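Local coordinates for protein apical membrane antigen 1 (Babesia divergens, PDB 4APM) that probably takes part in host-cell invasion as a surface antigen at the apicomplexan moving junction, and binds calcium, at residues T388-H402 with C409-W423. Numbering follows the deposited sequence.
Sequences TALSREALKCSKYVH and CGTYYYCSEEKPSSW
His402 lies between Tyr414 and Pro420, and around its ring the hairpin of a small disulfide-rich module is closely packed. The phenol of Tyr414 forms an offset stack with the imidazole, planes 20° apart, and its face also receives His402 CB in a CH-pi contact, 3.7 Å from the ring centroid. Pro420 CG lies over the rim of the opposite imidazole face. At the edge, His402 NE2 donates to Glu418 O at 2.9 Å; the oxygen lies near the imidazole plane, although the bond is bent (140° at the hydrogen) and NE2 sits above the carbonyl plane of Glu418. This bond helps fix the rotation of the ring. Ser416 OG accepts from Glu418 N in an ST turn that shapes the chain leading to that carbonyl. Tyr400 is packed as closely: Lys419 CA sits over its ring, Pro420 CD touches CD2, and its edge meets the face of the exposed Trp423 in an offset edge-to-face pair.

Alongside runs an antiparallel ladder. His402 and Tyr414 form a hydrogen-bonded pair, as do Tyr400 and Ser416; Ala389 and Tyr413 pair likewise on the other flank. The disulfide Cys397 SG–Cys415 SG (2.1 Å) ties the intervening loop to the middle strand. Cys415 SG is anti to its backbone N (chi1 -170°), which carries it to Cys397.

Toward solvent the fit is looser. Lys399 and Glu417 run side by side, but Lys399 NZ and Glu417 OE2 stay 4.4 Å apart, too far to pair directly. Exposed Arg392 crosses Tyr413 at about a right angle, bringing NH1 to 3.3 Å from Tyr413 CE1, and NH1 forms a salt bridge with Glu403.

Strand 410-416 thus runs between strands 387-389 and 400-406, the latter outermost in a mixed sheet; Cys409–Cys361 anchors its start, Thr388 OG1 bonds to Ile338 O in strand 335-339, and Tyr412 OH to Ala340 N just beyond it.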
ATOM      1  N   THR A 388      -8.541  11.782  21.601  1.00 42.19           N
ATOM      2  CA  THR A 388      -9.599  10.764  21.499  1.00 39.29           C
ATOM      3  C   THR A 388      -9.163   9.455  22.161  1.00 42.27           C
ATOM      4  O   THR A 388      -7.969   9.231  22.399  1.00 42.95           O
ATOM      5  CB  THR A 388     -10.021  10.448  20.040  1.00 42.23           C
ATOM      6  OG1 THR A 388      -8.966   9.754  19.366  1.00 45.94           O
ATOM      7  CG2 THR A 388     -10.403  11.695  19.257  1.00 36.89           C
ATOM      8  N   ALA A 389     -10.135   8.584  22.425  1.00 42.11           N
ATOM      9  CA  ALA A 389      -9.883   7.290  23.065  1.00 45.73           C
ATOM     10  C   ALA A 389     -11.134   6.418  22.992  1.00 41.90           C
ATOM     11  O   ALA A 389     -12.240   6.930  22.878  1.00 48.73           O
ATOM     12  CB  ALA A 389      -9.443   7.483  24.513  1.00 44.63           C
ATOM     13  N   LEU A 390     -10.949   5.100  22.993  1.00 46.45           N
ATOM     14  CA  LEU A 390     -12.065   4.139  22.921  1.00 46.71           C
ATOM     15  C   LEU A 390     -12.780   3.945  24.277  1.00 44.32           C
ATOM     16  O   LEU A 390     -13.834   3.322  24.338  1.00 44.14           O
ATOM     17  CB  LEU A 390     -11.536   2.789  22.445  1.00 50.90           C
ATOM     18  CG  LEU A 390     -11.817   2.281  21.030  1.00 51.79           C
ATOM     19  CD1 LEU A 390     -12.507   3.312  20.167  1.00 52.77           C
ATOM     20  CD2 LEU A 390     -10.522   1.800  20.403  1.00 45.88           C
ATOM     21  N   SER A 391     -12.159   4.430  25.354  1.00 46.02           N
ATOM     22  CA  SER A 391     -12.729   4.366  26.700  1.00 51.77           C
ATOM     23  C   SER A 391     -12.563   5.700  27.434  1.00 56.95           C
ATOM     24  O   SER A 391     -11.580   6.430  27.208  1.00 60.30           O
ATOM     25  CB  SER A 391     -12.053   3.262  27.507  1.00 46.88           C
ATOM     26  OG  SER A 391     -10.825   3.728  28.030  1.00 49.56           O
ATOM     27  N   ARG A 392     -13.506   5.989  28.341  1.00 57.65           N
ATOM     28  CA  ARG A 392     -13.497   7.221  29.148  1.00 52.33           C
ATOM     29  C   ARG A 392     -12.306   7.240  30.108  1.00 49.09           C
ATOM     30  O   ARG A 392     -11.691   8.285  30.356  1.00 46.78           O
ATOM     31  CB  ARG A 392     -14.816   7.341  29.927  1.00 55.95           C
ATOM     32  CG  ARG A 392     -15.303   8.769  30.168  1.00 61.97           C
ATOM     33  CD  ARG A 392     -16.824   8.802  30.363  1.00 69.77           C
ATOM     34  NE  ARG A 392     -17.439  10.059  29.904  1.00 66.72           N
ATOM     35  CZ  ARG A 392     -18.586  10.128  29.224  1.00 69.92           C
ATOM     36  NH1 ARG A 392     -19.239   9.020  28.906  1.00 64.18           N
ATOM     37  NH2 ARG A 392     -19.071  11.304  28.836  1.00 69.32           N
ATOM     38  N   GLU A 393     -11.966   6.068  30.627  1.00 50.21           N
ATOM     39  CA  GLU A 393     -10.846   5.927  31.547  1.00 57.98           C
ATOM     40  C   GLU A 393      -9.489   6.176  30.866  1.00 65.55           C
ATOM     41  O   GLU A 393      -8.584   6.775  31.469  1.00 61.83           O
ATOM     42  CB  GLU A 393     -10.874   4.542  32.213  1.00 67.08           C
ATOM     43  CG  GLU A 393     -11.418   3.419  31.326  1.00 72.11           C
ATOM     44  CD  GLU A 393     -12.894   3.092  31.572  1.00 69.88           C
ATOM     45  OE1 GLU A 393     -13.203   2.423  32.584  1.00 77.82           O
ATOM     46  OE2 GLU A 393     -13.743   3.446  30.725  1.00 64.28           O
ATOM     47  N   ALA A 394      -9.357   5.730  29.612  1.00 59.93           N
ATOM     48  CA  ALA A 394      -8.109   5.904  28.849  1.00 60.74           C
ATOM     49  C   ALA A 394      -7.916   7.337  28.329  1.00 55.56           C
ATOM     50  O   ALA A 394      -6.791   7.842  28.268  1.00 49.05           O
ATOM     51  CB  ALA A 394      -8.041   4.908  27.702  1.00 61.01           C
ATOM     52  N   LEU A 395      -9.020   7.983  27.966  1.00 52.35           N
ATOM     53  CA  LEU A 395      -8.988   9.369  27.504  1.00 57.33           C
ATOM     54  C   LEU A 395      -8.342  10.332  28.505  1.00 61.19           C
ATOM     55  O   LEU A 395      -8.826  10.489  29.623  1.00 64.76           O
ATOM     56  CB  LEU A 395     -10.404   9.846  27.186  1.00 53.68           C
ATOM     57  CG  LEU A 395     -10.517  11.302  26.742  1.00 55.79           C
ATOM     58  CD1 LEU A 395      -9.827  11.511  25.392  1.00 56.33           C
ATOM     59  CD2 LEU A 395     -11.986  11.688  26.668  1.00 55.14           C
ATOM     60  N   LYS A 396      -7.265  10.990  28.089  1.00 57.68           N
ATOM     61  CA  LYS A 396      -6.720  12.116  28.828  1.00 56.60           C
ATOM     62  C   LYS A 396      -7.457  13.389  28.417  1.00 62.76           C
ATOM     63  O   LYS A 396      -7.528  13.718  27.232  1.00 66.10           O
ATOM     64  CB  LYS A 396      -5.208  12.227  28.605  1.00 61.08           C
ATOM     65  CG  LYS A 396      -4.484  10.916  28.893  1.00 60.28           C
ATOM     66  CD  LYS A 396      -2.963  11.036  28.950  1.00 60.54           C
ATOM     67  CE  LYS A 396      -2.346   9.663  29.227  1.00 56.10           C
ATOM     68  NZ  LYS A 396      -1.067   9.700  29.999  1.00 60.02           N
ATOM     69  N   CYS A 397      -8.100  14.035  29.389  1.00 62.81           N
ATOM     70  CA  CYS A 397      -8.937  15.205  29.124  1.00 66.71           C
ATOM     71  C   CYS A 397      -8.866  16.229  30.257  1.00 66.14           C
ATOM     72  O   CYS A 397      -8.879  15.881  31.438  1.00 67.50           O
ATOM     73  CB  CYS A 397     -10.396  14.793  28.873  1.00 64.89           C
ATOM     74  SG  CYS A 397     -11.510  16.152  28.400  1.00 63.67           S
ATOM     75  N   SER A 398      -8.816  17.496  29.884  1.00 62.36           N
ATOM     76  CA  SER A 398      -8.680  18.560  30.849  1.00 63.62           C
ATOM     77  C   SER A 398      -9.840  19.532  30.701  1.00 62.91           C
ATOM     78  O   SER A 398      -9.763  20.667  31.164  1.00 64.71           O
ATOM     79  CB  SER A 398      -7.361  19.296  30.626  1.00 63.98           C
ATOM     80  OG  SER A 398      -7.464  20.164  29.509  1.00 64.76           O
ATOM     81  N   LYS A 399     -10.880  19.109  29.986  1.00 57.85           N
ATOM     82  CA  LYS A 399     -12.067  19.937  29.774  1.00 53.16           C
ATOM     83  C   LYS A 399     -13.284  19.049  29.713  1.00 47.52           C
ATOM     84  O   LYS A 399     -13.488  18.240  30.602  1.00 57.84           O
ATOM     85  CB  LYS A 399     -11.943  20.797  28.508  1.00 56.59           C
ATOM     86  CG  LYS A 399     -10.661  21.620  28.446  1.00 63.74           C
ATOM     87  CD  LYS A 399     -10.935  23.105  28.278  1.00 60.50           C
ATOM     88  CE  LYS A 399      -9.871  23.931  28.988  1.00 62.43           C
ATOM     89  NZ  LYS A 399     -10.034  25.392  28.739  1.00 61.21           N
ATOM     90  N   TYR A 400     -14.077  19.172  28.656  1.00 50.61           N
ATOM     91  CA  TYR A 400     -15.293  18.377  28.521  1.00 49.34           C
ATOM     92  C   TYR A 400     -15.067  17.084  27.747  1.00 55.72           C
ATOM     93  O   TYR A 400     -14.309  17.056  26.786  1.00 55.51           O
ATOM     94  CB  TYR A 400     -16.382  19.204  27.868  1.00 48.86           C
ATOM     95  CG  TYR A 400     -16.554  20.545  28.543  1.00 63.22           C
ATOM     96  CD1 TYR A 400     -15.748  21.626  28.198  1.00 61.89           C
ATOM     97  CD2 TYR A 400     -17.469  20.713  29.575  1.00 62.64           C
ATOM     98  CE1 TYR A 400     -15.887  22.847  28.822  1.00 64.85           C
ATOM     99  CE2 TYR A 400     -17.609  21.931  30.210  1.00 70.09           C
ATOM    100  CZ  TYR A 400     -16.819  22.996  29.824  1.00 69.15           C
ATOM    101  OH  TYR A 400     -16.967  24.217  30.436  1.00 69.86           O
ATOM    102  N   VAL A 401     -15.692  16.004  28.206  1.00 55.22           N
ATOM    103  CA  VAL A 401     -15.683  14.744  27.474  1.00 53.20           C
ATOM    104  C   VAL A 401     -16.947  14.634  26.651  1.00 53.00           C
ATOM    105  O   VAL A 401     -18.032  14.914  27.145  1.00 58.73           O
ATOM    106  CB  VAL A 401     -15.578  13.530  28.413  1.00 50.13           C
ATOM    107  CG1 VAL A 401     -15.623  12.239  27.602  1.00 51.56           C
ATOM    108  CG2 VAL A 401     -14.298  13.592  29.227  1.00 48.19           C
ATOM    109  N   HIS A 402     -16.794  14.308  25.372  1.00 50.86           N
ATOM    110  CA  HIS A 402     -17.939  14.082  24.504  1.00 49.20           C
ATOM    111  C   HIS A 402     -17.937  12.665  24.036  1.00 49.06           C
ATOM    112  O   HIS A 402     -16.968  11.934  24.222  1.00 44.65           O
ATOM    113  CB  HIS A 402     -17.898  15.002  23.282  1.00 50.78           C
ATOM    114  CG  HIS A 402     -17.916  16.472  23.612  1.00 48.89           C
ATOM    115  ND1 HIS A 402     -18.871  17.309  23.143  1.00 47.06           N
ATOM    116  CD2 HIS A 402     -17.046  17.251  24.374  1.00 43.80           C
ATOM    117  CE1 HIS A 402     -18.636  18.547  23.603  1.00 51.48           C
ATOM    118  NE2 HIS A 402     -17.503  18.516  24.335  1.00 46.61           N
ATOM    119  N   CYS A 409     -16.167   0.945  15.959  1.00 42.00           N
ATOM    120  CA  CYS A 409     -16.228   0.605  17.356  1.00 43.23           C
ATOM    121  C   CYS A 409     -17.462   1.176  18.054  1.00 46.15           C
ATOM    122  O   CYS A 409     -17.523   1.199  19.275  1.00 44.56           O
ATOM    123  CB  CYS A 409     -14.946   1.053  18.040  1.00 44.76           C
ATOM    124  SG  CYS A 409     -13.465   0.358  17.250  1.00 52.83           S
ATOM    125  N   GLY A 410     -18.458   1.606  17.278  1.00 43.87           N
ATOM    126  CA  GLY A 410     -19.535   2.430  17.842  1.00 47.25           C
ATOM    127  C   GLY A 410     -18.962   3.622  18.599  1.00 50.58           C
ATOM    128  O   GLY A 410     -18.046   4.297  18.098  1.00 52.10           O
ATOM    129  N   THR A 411     -19.446   3.844  19.824  1.00 40.42           N
ATOM    130  CA  THR A 411     -19.223   5.106  20.533  1.00 39.19           C
ATOM    131  C   THR A 411     -17.808   5.211  21.095  1.00 39.84           C
ATOM    132  O   THR A 411     -17.293   4.269  21.709  1.00 40.59           O
ATOM    133  CB  THR A 411     -20.223   5.294  21.714  1.00 42.34           C
ATOM    134  OG1 THR A 411     -21.549   5.006  21.269  1.00 43.56           O
ATOM    135  CG2 THR A 411     -20.189   6.728  22.251  1.00 38.70           C
ATOM    136  N   TYR A 412     -17.206   6.388  20.953  1.00 39.35           N
ATOM    137  CA  TYR A 412     -15.929   6.647  21.602  1.00 37.37           C
ATOM    138  C   TYR A 412     -15.917   8.076  22.093  1.00 36.68           C
ATOM    139  O   TYR A 412     -16.835   8.826  21.813  1.00 41.82           O
ATOM    140  CB  TYR A 412     -14.761   6.391  20.622  1.00 39.05           C
ATOM    141  CG  TYR A 412     -14.659   7.410  19.505  1.00 34.41           C
ATOM    142  CD1 TYR A 412     -15.463   7.311  18.374  1.00 31.26           C
ATOM    143  CD2 TYR A 412     -13.771   8.486  19.593  1.00 35.17           C
ATOM    144  CE1 TYR A 412     -15.408   8.266  17.374  1.00 34.66           C
ATOM    145  CE2 TYR A 412     -13.698   9.440  18.583  1.00 35.84           C
ATOM    146  CZ  TYR A 412     -14.519   9.319  17.478  1.00 33.64           C
ATOM    147  OH  TYR A 412     -14.463  10.253  16.476  1.00 36.35           O
ATOM    148  N   TYR A 413     -14.827   8.468  22.739  1.00 42.51           N
ATOM    149  CA  TYR A 413     -14.774   9.702  23.512  1.00 46.98           C
ATOM    150  C   TYR A 413     -13.705  10.656  23.020  1.00 50.35           C
ATOM    151  O   TYR A 413     -12.601  10.230  22.644  1.00 48.56           O
ATOM    152  CB  TYR A 413     -14.530   9.384  24.986  1.00 45.69           C
ATOM    153  CG  TYR A 413     -15.473   8.335  25.482  1.00 52.97           C
ATOM    154  CD1 TYR A 413     -16.776   8.669  25.850  1.00 48.10           C
ATOM    155  CD2 TYR A 413     -15.115   6.985  25.461  1.00 53.24           C
ATOM    156  CE1 TYR A 413     -17.668   7.702  26.259  1.00 49.30           C
ATOM    157  CE2 TYR A 413     -16.009   6.004  25.861  1.00 54.49           C
ATOM    158  CZ  TYR A 413     -17.281   6.375  26.262  1.00 54.12           C
ATOM    159  OH  TYR A 413     -18.171   5.418  26.661  1.00 54.31           O
ATOM    160  N   TYR A 414     -14.023  11.950  23.071  1.00 46.73           N
ATOM    161  CA  TYR A 414     -13.046  12.989  22.810  1.00 50.79           C
ATOM    162  C   TYR A 414     -13.115  14.164  23.796  1.00 53.25           C
ATOM    163  O   TYR A 414     -14.131  14.380  24.461  1.00 51.20           O
ATOM    164  CB  TYR A 414     -13.122  13.463  21.351  1.00 42.66           C
ATOM    165  CG  TYR A 414     -14.341  14.277  20.978  1.00 41.01           C
ATOM    166  CD1 TYR A 414     -15.520  13.659  20.571  1.00 41.70           C
ATOM    167  CD2 TYR A 414     -14.272  15.664  20.894  1.00 44.72           C
ATOM    168  CE1 TYR A 414     -16.620  14.401  20.166  1.00 38.37           C
ATOM    169  CE2 TYR A 414     -15.372  16.415  20.506  1.00 42.04           C
ATOM    170  CZ  TYR A 414     -16.537  15.779  20.133  1.00 41.11           C
ATOM    171  OH  TYR A 414     -17.618  16.531  19.716  1.00 43.34           O
ATOM    172  N   CYS A 415     -12.014  14.903  23.886  1.00 54.26           N
ATOM    173  CA  CYS A 415     -11.900  16.020  24.803  1.00 57.49           C
ATOM    174  C   CYS A 415     -11.998  17.360  24.094  1.00 63.78           C
ATOM    175  O   CYS A 415     -11.126  17.710  23.293  1.00 68.22           O
ATOM    176  CB  CYS A 415     -10.583  15.955  25.537  1.00 59.52           C
ATOM    177  SG  CYS A 415     -10.518  17.136  26.886  1.00 66.58           S
ATOM    178  N   SER A 416     -13.031  18.122  24.433  1.00 56.10           N
ATOM    179  CA  SER A 416     -13.358  19.346  23.726  1.00 56.84           C
ATOM    180  C   SER A 416     -13.490  20.527  24.701  1.00 66.13           C
ATOM    181  O   SER A 416     -13.659  20.328  25.907  1.00 70.37           O
ATOM    182  CB  SER A 416     -14.649  19.141  22.948  1.00 57.56           C
ATOM    183  OG  SER A 416     -15.121  20.356  22.419  1.00 61.71           O
ATOM    184  N   GLU A 417     -13.369  21.750  24.181  1.00 68.10           N
ATOM    185  CA  GLU A 417     -13.553  22.973  24.988  1.00 66.50           C
ATOM    186  C   GLU A 417     -15.031  23.383  25.086  1.00 65.60           C
ATOM    187  O   GLU A 417     -15.405  24.170  25.962  1.00 65.30           O
ATOM    188  CB  GLU A 417     -12.758  24.144  24.405  1.00 66.30           C
ATOM    189  CG  GLU A 417     -11.273  24.172  24.726  1.00 65.91           C
ATOM    190  CD  GLU A 417     -10.524  25.208  23.886  1.00 75.26           C
ATOM    191  OE1 GLU A 417     -10.983  25.528  22.758  1.00 68.95           O
ATOM    192  OE2 GLU A 417      -9.466  25.693  24.343  1.00 73.72           O
ATOM    193  N   GLU A 418     -15.849  22.896  24.155  1.00 58.78           N
ATOM    194  CA  GLU A 418     -17.285  23.157  24.166  1.00 61.35           C
ATOM    195  C   GLU A 418     -17.975  22.273  25.223  1.00 66.55           C
ATOM    196  O   GLU A 418     -17.540  21.148  25.491  1.00 70.82           O
ATOM    197  CB  GLU A 418     -17.869  22.930  22.759  0.60 62.24           C
ATOM    198  CG  GLU A 418     -19.390  22.823  22.680  0.60 70.35           C
ATOM    199  CD  GLU A 418     -20.092  24.174  22.582  0.60 76.56           C
ATOM    200  OE1 GLU A 418     -19.662  25.131  23.263  0.60 81.02           O
ATOM    201  OE2 GLU A 418     -21.098  24.271  21.846  0.60 73.34           O
ATOM    202  N   LYS A 419     -19.004  22.810  25.872  1.00 70.45           N
ATOM    203  CA  LYS A 419     -19.851  22.007  26.756  1.00 65.64           C
ATOM    204  C   LYS A 419     -20.814  21.154  25.938  1.00 61.39           C
ATOM    205  O   LYS A 419     -21.429  21.644  24.987  1.00 60.78           O
ATOM    206  CB  LYS A 419     -20.647  22.899  27.716  1.00 64.94           C
ATOM    207  CG  LYS A 419     -19.804  23.882  28.507  1.00 75.47           C
ATOM    208  CD  LYS A 419     -20.674  24.952  29.142  1.00 80.06           C
ATOM    209  CE  LYS A 419     -19.892  26.236  29.357  1.00 85.89           C
ATOM    210  NZ  LYS A 419     -20.106  26.768  30.733  1.00 91.47           N
ATOM    211  N   PRO A 420     -20.971  19.876  26.319  1.00 60.72           N
ATOM    212  CA  PRO A 420     -21.947  19.007  25.662  1.00 60.88           C
ATOM    213  C   PRO A 420     -23.320  19.674  25.581  1.00 63.62           C
ATOM    214  O   PRO A 420     -23.705  20.404  26.491  1.00 73.21           O
ATOM    215  CB  PRO A 420     -22.002  17.789  26.581  1.00 60.70           C
ATOM    216  CG  PRO A 420     -20.667  17.761  27.248  1.00 61.92           C
ATOM    217  CD  PRO A 420     -20.266  19.195  27.420  1.00 55.58           C
ATOM    218  N   SER A 421     -24.032  19.449  24.482  1.00 69.66           N
ATOM    219  CA  SER A 421     -25.374  20.001  24.298  1.00 73.41           C
ATOM    220  C   SER A 421     -26.390  19.232  25.136  1.00 76.84           C
ATOM    221  O   SER A 421     -27.528  19.668  25.303  1.00 78.90           O
ATOM    222  CB  SER A 421     -25.777  19.944  22.822  1.00 74.97           C
ATOM    223  OG  SER A 421     -25.823  18.602  22.368  1.00 79.10           O
ATOM    224  N   SER A 422     -25.983  18.067  25.629  1.00 78.98           N
ATOM    225  CA  SER A 422     -26.769  17.342  26.621  1.00 74.72           C
ATOM    226  C   SER A 422     -26.927  18.190  27.882  1.00 75.16           C
ATOM    227  O   SER A 422     -28.034  18.346  28.398  1.00 78.68           O
ATOM    228  CB  SER A 422     -26.115  15.998  26.957  1.00 77.33           C
ATOM    229  OG  SER A 422     -24.803  16.183  27.460  1.00 73.24           O
ATOM    230  N   TRP A 423     -25.819  18.748  28.363  1.00 70.13           N
ATOM    231  CA  TRP A 423     -25.857  19.735  29.443  1.00 62.67           C
ATOM    232  C   TRP A 423     -26.823  20.840  29.121  1.00 66.72           C
ATOM    233  O   TRP A 423     -27.159  21.651  29.982  1.00 72.72           O
ATOM    234  CB  TRP A 423     -24.465  20.317  29.685  1.00 53.91           C
ATOM    235  CG  TRP A 423     -23.436  19.283  30.063  1.00 47.09           C
ATOM    236  CD1 TRP A 423     -23.478  17.918  29.808  1.00 45.25           C
ATOM    237  CD2 TRP A 423     -22.164  19.503  30.764  1.00 46.08           C
ATOM    238  NE1 TRP A 423     -22.360  17.296  30.302  1.00 49.68           N
ATOM    239  CE2 TRP A 423     -21.527  18.195  30.878  1.00 42.81           C
ATOM    240  CE3 TRP A 423     -21.509  20.620  31.271  1.00 47.16           C
ATOM    241  CZ2 TRP A 423     -20.306  18.025  31.491  1.00 41.63           C
ATOM    242  CZ3 TRP A 423     -20.262  20.439  31.881  1.00 48.05           C
ATOM    243  CH2 TRP A 423     -19.683  19.169  31.996  1.00 44.13           C
TER